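Local coordinates for protein 2-keto-3-deoxygluconate kinase (Thermotoga maritima, PDB 2AFB) that phosphorylates 2-keto-3-deoxygluconate, probably with ATP as phosphate donor, as a carbohydrate kinase of the pfkB family, at residues S145-P150 with N178-L183; I97-L102 with V114-H119. All blocks are in the same frame, centred on the assembly; numbering follows the deposited sequence.

Contact 1: S145-P150 with N178-L183; sequences SGITPP and NYRARL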
loop_
_atom_site.group_PDB
_atom_site.type_symbol
_atom_site.label_atom_id
_atom_site.label_comp_id
_atom_site.label_asym_id
_atom_site.label_seq_id
_atom_site.Cartn_x
_atom_site.Cartn_y
_atom_site.Cartn_z
ATOM N N SER A 145 30.767 -18.932 -1.240
ATOM C CA SER A 145 30.578 -18.879 -2.683
ATOM C C SER A 145 31.609 -18.001 -3.396
ATOM O O SER A 145 32.238 -17.127 -2.777
ATOM C CB SER A 145 29.181 -18.410 -3.020
ATOM O OG SER A 145 29.189 -17.032 -3.297
ATOM N N GLY A 146 31.762 -18.218 -4.707
ATOM C CA GLY A 146 32.710 -17.427 -5.538
ATOM C C GLY A 146 32.363 -15.942 -5.743
ATOM O O GLY A 146 33.132 -15.159 -6.319
ATOM N N ILE A 147 31.195 -15.538 -5.279
ATOM C CA ILE A 147 30.846 -14.139 -5.287
ATOM C C ILE A 147 31.763 -13.360 -4.351
ATOM O O ILE A 147 32.081 -12.208 -4.625
ATOM C CB ILE A 147 29.381 -13.950 -4.867
ATOM C CG1 ILE A 147 28.481 -14.247 -6.063
ATOM C CG2 ILE A 147 29.118 -12.528 -4.390
ATOM C CD1 ILE A 147 27.150 -14.730 -5.676
ATOM N N THR A 148 32.203 -13.979 -3.262
ATOM C CA THR A 148 32.890 -13.249 -2.190
ATOM C C THR A 148 34.359 -12.795 -2.397
ATOM O O THR A 148 34.695 -11.677 -2.107
ATOM C CB THR A 148 32.763 -14.052 -0.896
ATOM O OG1 THR A 148 31.369 -14.223 -0.645
ATOM C CG2 THR A 148 33.352 -13.281 0.264
ATOM N N PRO A 149 35.245 -13.675 -2.885
ATOM C CA PRO A 149 36.624 -13.242 -3.024
ATOM C C PRO A 149 36.799 -11.903 -3.752
ATOM O O PRO A 149 37.549 -11.061 -3.279
ATOM C CB PRO A 149 37.288 -14.406 -3.792
ATOM C CG PRO A 149 36.501 -15.619 -3.354
ATOM C CD PRO A 149 35.061 -15.086 -3.274
ATOM N N PRO A 150 36.115 -11.704 -4.895
ATOM C CA PRO A 150 36.353 -10.459 -5.616
ATOM C C PRO A 150 35.700 -9.228 -5.014
ATOM O O PRO A 150 35.851 -8.157 -5.566
ATOM C CB PRO A 150 35.765 -10.735 -6.999
ATOM C CG PRO A 150 34.786 -11.835 -6.811
ATOM C CD PRO A 150 35.083 -12.539 -5.549
ATOM N N ASN A 178 29.286 -19.846 -8.247
ATOM C CA ASN A 178 28.674 -18.529 -8.469
ATOM C C ASN A 178 29.521 -17.528 -9.277
ATOM O O ASN A 178 29.819 -16.423 -8.789
ATOM C CB ASN A 178 28.349 -17.879 -7.109
ATOM C CG ASN A 178 26.925 -18.099 -6.669
ATOM O OD1 ASN A 178 26.006 -18.263 -7.484
ATOM N ND2 ASN A 178 26.730 -18.094 -5.364
ATOM N N TYR A 179 29.936 -17.910 -10.478
ATOM C CA TYR A 179 30.687 -16.996 -11.332
ATOM C C TYR A 179 29.808 -15.810 -11.728
ATOM O O TYR A 179 28.696 -15.991 -12.204
ATOM C CB TYR A 179 31.231 -17.636 -12.618
ATOM C CG TYR A 179 32.003 -16.636 -13.475
ATOM C CD1 TYR A 179 33.219 -16.110 -13.047
ATOM C CD2 TYR A 179 31.483 -16.160 -14.685
ATOM C CE1 TYR A 179 33.922 -15.174 -13.820
ATOM C CE2 TYR A 179 32.164 -15.211 -15.443
ATOM C CZ TYR A 179 33.377 -14.717 -15.008
ATOM O OH TYR A 179 34.050 -13.787 -15.785
ATOM N N ARG A 180 30.345 -14.613 -11.522
ATOM C CA ARG A 180 29.747 -13.358 -11.997
ATOM C C ARG A 180 30.790 -12.563 -12.776
ATOM O O ARG A 180 31.809 -12.133 -12.234
ATOM C CB ARG A 180 29.272 -12.549 -10.816
ATOM C CG ARG A 180 28.263 -13.298 -9.932
ATOM C CD ARG A 180 26.955 -13.573 -10.676
ATOM N NE ARG A 180 25.908 -14.048 -9.788
ATOM C CZ ARG A 180 25.669 -15.323 -9.503
ATOM N NH1 ARG A 180 26.384 -16.306 -10.036
ATOM N NH2 ARG A 180 24.711 -15.614 -8.653
ATOM N N ALA A 181 30.542 -12.422 -14.063
ATOM C CA ALA A 181 31.374 -11.620 -14.910
ATOM C C ALA A 181 31.429 -10.148 -14.461
ATOM O O ALA A 181 32.422 -9.512 -14.692
ATOM C CB ALA A 181 30.893 -11.731 -16.329
ATOM N N ARG A 182 30.394 -9.626 -13.795
ATOM C CA ARG A 182 30.427 -8.239 -13.244
ATOM C C ARG A 182 31.580 -8.080 -12.261
ATOM O O ARG A 182 32.141 -6.995 -12.116
ATOM C CB ARG A 182 29.112 -7.857 -12.536
ATOM N N LEU A 183 31.963 -9.172 -11.614
ATOM C CA LEU A 183 32.888 -9.090 -10.483
ATOM C C LEU A 183 34.350 -9.337 -10.858
ATOM O O LEU A 183 35.251 -8.761 -10.258
ATOM C CB LEU A 183 32.417 -10.052 -9.389
ATOM C CG LEU A 183 31.157 -9.577 -8.659
ATOM C CD1 LEU A 183 30.601 -10.687 -7.781
ATOM C CD2 LEU A 183 31.453 -8.329 -7.793
HETATM O O HOH W 1 31.851 -14.685 -8.961
#

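Contact 2: I97-L102 with V114-H119; sequences IGIYFL and VYDRAH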
loop_
_atom_site.group_PDB
_atom_site.type_symbol
_atom_site.label_atom_id
_atom_site.label_comp_id
_atom_site.label_asym_id
_atom_site.label_seq_id
_atom_site.Cartn_x
_atom_site.Cartn_y
_atom_site.Cartn_z
ATOM N N ILE A 97 26.171 -0.354 4.432
ATOM C CA ILE A 97 25.709 -1.638 3.917
ATOM C C ILE A 97 25.626 -1.594 2.412
ATOM O O ILE A 97 25.346 -0.564 1.822
ATOM C CB ILE A 97 24.356 -2.057 4.494
ATOM C CG1 ILE A 97 24.168 -3.581 4.378
ATOM C CG2 ILE A 97 23.186 -1.307 3.832
ATOM C CD1 ILE A 97 22.832 -4.127 4.958
ATOM N N GLY A 98 25.958 -2.701 1.784
ATOM C CA GLY A 98 25.774 -2.838 0.353
ATOM C C GLY A 98 24.309 -2.936 0.021
ATOM O O GLY A 98 23.490 -3.347 0.857
ATOM N N ILE A 99 23.981 -2.507 -1.193
ATOM C CA ILE A 99 22.626 -2.459 -1.666
ATOM C C ILE A 99 22.527 -3.027 -3.076
ATOM O O ILE A 99 23.428 -2.832 -3.893
ATOM C CB ILE A 99 22.100 -0.976 -1.784
ATOM C CG1 ILE A 99 22.244 -0.250 -0.457
ATOM C CG2 ILE A 99 20.689 -1.000 -2.321
ATOM C CD1 ILE A 99 21.858 1.258 -0.531
ATOM N N TYR A 100 21.406 -3.673 -3.387
ATOM C CA TYR A 100 21.041 -3.849 -4.761
ATOM C C TYR A 100 19.603 -3.569 -5.035
ATOM O O TYR A 100 18.743 -3.825 -4.188
ATOM C CB TYR A 100 21.447 -5.210 -5.304
ATOM C CG TYR A 100 20.693 -6.452 -4.910
ATOM C CD1 TYR A 100 20.810 -7.005 -3.633
ATOM C CD2 TYR A 100 19.900 -7.122 -5.846
ATOM C CE1 TYR A 100 20.174 -8.208 -3.304
ATOM C CE2 TYR A 100 19.271 -8.336 -5.536
ATOM C CZ TYR A 100 19.411 -8.879 -4.269
ATOM O OH TYR A 100 18.752 -10.062 -3.947
ATOM N N PHE A 101 19.378 -2.994 -6.220
ATOM C CA PHE A 101 18.033 -2.695 -6.693
ATOM C C PHE A 101 17.675 -3.789 -7.665
ATOM O O PHE A 101 18.446 -4.119 -8.539
ATOM C CB PHE A 101 17.979 -1.369 -7.409
ATOM C CG PHE A 101 18.391 -0.203 -6.563
ATOM C CD1 PHE A 101 19.705 0.043 -6.324
ATOM C CD2 PHE A 101 17.446 0.644 -5.976
ATOM C CE1 PHE A 101 20.108 1.114 -5.531
ATOM C CE2 PHE A 101 17.852 1.722 -5.189
ATOM C CZ PHE A 101 19.193 1.931 -4.953
ATOM N N LEU A 102 16.497 -4.333 -7.524
ATOM C CA LEU A 102 16.052 -5.406 -8.377
ATOM C C LEU A 102 14.710 -5.092 -9.010
ATOM O O LEU A 102 13.727 -4.795 -8.298
ATOM C CB LEU A 102 15.935 -6.686 -7.552
ATOM C CG LEU A 102 15.209 -7.825 -8.287
ATOM C CD1 LEU A 102 16.173 -8.412 -9.288
ATOM C CD2 LEU A 102 14.760 -8.914 -7.250
ATOM N N VAL A 114 20.534 -3.480 -10.543
ATOM C CA VAL A 114 21.498 -2.433 -10.408
ATOM C C VAL A 114 22.228 -2.611 -9.059
ATOM O O VAL A 114 21.652 -2.401 -8.016
ATOM C CB VAL A 114 20.798 -1.078 -10.404
ATOM C CG1 VAL A 114 21.796 0.019 -10.256
ATOM C CG2 VAL A 114 19.964 -0.888 -11.694
ATOM N N TYR A 115 23.509 -2.935 -9.078
ATOM C CA TYR A 115 24.270 -3.067 -7.834
ATOM C C TYR A 115 24.792 -1.732 -7.293
ATOM O O TYR A 115 25.272 -0.881 -8.050
ATOM C CB TYR A 115 25.492 -4.012 -8.030
ATOM C CG TYR A 115 25.060 -5.435 -8.183
ATOM C CD1 TYR A 115 24.614 -6.173 -7.071
ATOM C CD2 TYR A 115 24.992 -6.023 -9.439
ATOM C CE1 TYR A 115 24.170 -7.466 -7.211
ATOM C CE2 TYR A 115 24.529 -7.324 -9.594
ATOM C CZ TYR A 115 24.139 -8.044 -8.475
ATOM O OH TYR A 115 23.701 -9.338 -8.621
ATOM N N ASP A 116 24.816 -1.633 -5.966
ATOM C CA ASP A 116 25.411 -0.500 -5.234
ATOM C C ASP A 116 26.058 -1.031 -3.948
ATOM O O ASP A 116 25.623 -0.732 -2.829
ATOM C CB ASP A 116 24.290 0.465 -4.941
ATOM C CG ASP A 116 24.778 1.806 -4.430
ATOM O OD1 ASP A 116 25.987 2.126 -4.597
ATOM O OD2 ASP A 116 23.941 2.512 -3.828
ATOM N N ARG A 117 27.032 -1.930 -4.144
ATOM C CA ARG A 117 27.628 -2.714 -3.075
ATOM C C ARG A 117 29.055 -2.255 -2.783
ATOM O O ARG A 117 29.623 -2.587 -1.762
ATOM C CB ARG A 117 27.553 -4.221 -3.409
ATOM C CG ARG A 117 28.412 -4.662 -4.622
ATOM C CD ARG A 117 28.154 -6.126 -5.108
ATOM N NE ARG A 117 28.036 -7.034 -3.984
ATOM C CZ ARG A 117 27.629 -8.301 -4.087
ATOM N NH1 ARG A 117 27.356 -8.810 -5.301
ATOM N NH2 ARG A 117 27.485 -9.040 -2.980
ATOM N N ALA A 118 29.618 -1.433 -3.639
ATOM C CA ALA A 118 31.011 -1.038 -3.452
ATOM C C ALA A 118 31.221 -0.272 -2.156
ATOM O O ALA A 118 30.376 0.464 -1.711
ATOM C CB ALA A 118 31.474 -0.235 -4.619
ATOM N N HIS A 119 32.339 -0.519 -1.519
ATOM C CA HIS A 119 32.752 0.193 -0.311
ATOM C C HIS A 119 31.896 -0.163 0.893
ATOM O O HIS A 119 31.913 0.547 1.880
ATOM C CB HIS A 119 32.777 1.719 -0.539
ATOM C CG HIS A 119 33.460 2.129 -1.799
ATOM N ND1 HIS A 119 34.821 1.999 -1.987
ATOM C CD2 HIS A 119 32.971 2.683 -2.937
ATOM C CE1 HIS A 119 35.138 2.441 -3.194
ATOM N NE2 HIS A 119 34.035 2.869 -3.787
#

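Contact 1: S145-P150 with N178-L183
Two loops at the C-terminal ends of neighbouring parallel strands meet through S145, I147 and P150 against N178, R180 and L183, an arrangement characteristic of the alpha/beta core of ribokinase-like enzymes. The first loop is shaped by an ST turn inside a type I turn: S145 OG accepts from I147 N at 3.2 Å, and S145 CB lies 3.4 Å from N178 ND2. With CG1 beside the backbone N (chi1 -80°), I147 directs CD1 against the N178 amide, 3.4 Å from ND2, and over one face of the R180 guanidinium, toward its rim. R180, bent at chi2 (-66°), folds back over its own loop: NH1 gives Y179 O a nearly straight bond (3.2 Å) from above the carbonyl plane, and NH1 and NH2 also make weak bonds to N178 OD1. Between the loops, a water donates to N178 O at 2.7 Å and accepts from R180 N, with a weak link to G146 O. L183 CD1 packs on I147 CG2 (4.1 Å) and L183 CB on P150 CG (3.9 Å). S145 OG also bonds E47, so an alanine here would probably cost I147 N its side-chain acceptor, leave E47 only the T148 hydroxyl of its two, and fix the turn's start less firmly. Strands 139-145 and 172-176 lead into the loops, helices 155-169 and 186-196 follow, and A46 of helix 46-56 touches S145, I147 and N178.

Contact 2: I97-L102 with V114-H119
An antiparallel beta hairpin pairs I99, Y100 and F101 with D116, Y115 and V114 at one margin of the four-stranded sheet that, in ribokinase-like kinases, serves as a lid beside the sugar site. I99-D116 and F101-V114 are hydrogen-bonded pairs; Y100-Y115 between them is non-hydrogen-bonded. F101 N reaches V114 O almost straight at 3.0 Å, and D116 N meets I99 O at 2.8 Å. At the end of the pairing the geometry changes: I99 N approaches D116 O at 2.9 Å from well above the carbonyl plane (54° out of it). Beyond it G98 and R117 come close, CA to CA 3.9 Å. On one face, I99 and D116 lie side by side, while the F101 ring turns its edge to V114 O, 3.6 Å from CD1. On the other, Y100 CB rests 3.8 Å from Y115 CD1; the two rings are inclined by 27° but slid apart, for Y100 CG sits between backbone N and carbonyl carbon (chi1 74°) and its ring leads off to D328, which its OH hydrogen-bonds. The polar ends of Y100 and D116 find their partners outside the hairpin. R96 of the same chain gives D116 O a second bond, and R96 of the second subunit forms a salt bridge with D116 OD2, so a buried carboxylate, both oxygens hydrogen-bonded, probably has its charge balanced across the interface with the second subunit.

Contact 1 belongs to the core and contact 2 to the lid, and their centres lie 14 Å apart. They nevertheless touch: R117 NH2, at the end of the hairpin, packs against I147 CG2 at 4.1 Å, and L151 meets both R117 and L183. R117 NH2 also forms a salt bridge with E20, in the loop between strands 14-18 and 22-26, so the contact between core and lid pairs an anchored arginine with an apolar branch. In this fold the sugar pocket commonly lies between lid and strand ends, and the place where 145-150 and 114-119 converge is consistent with that position. A bound nickel ion, about 13 Å from the Y100 side chain, takes no part in either contact.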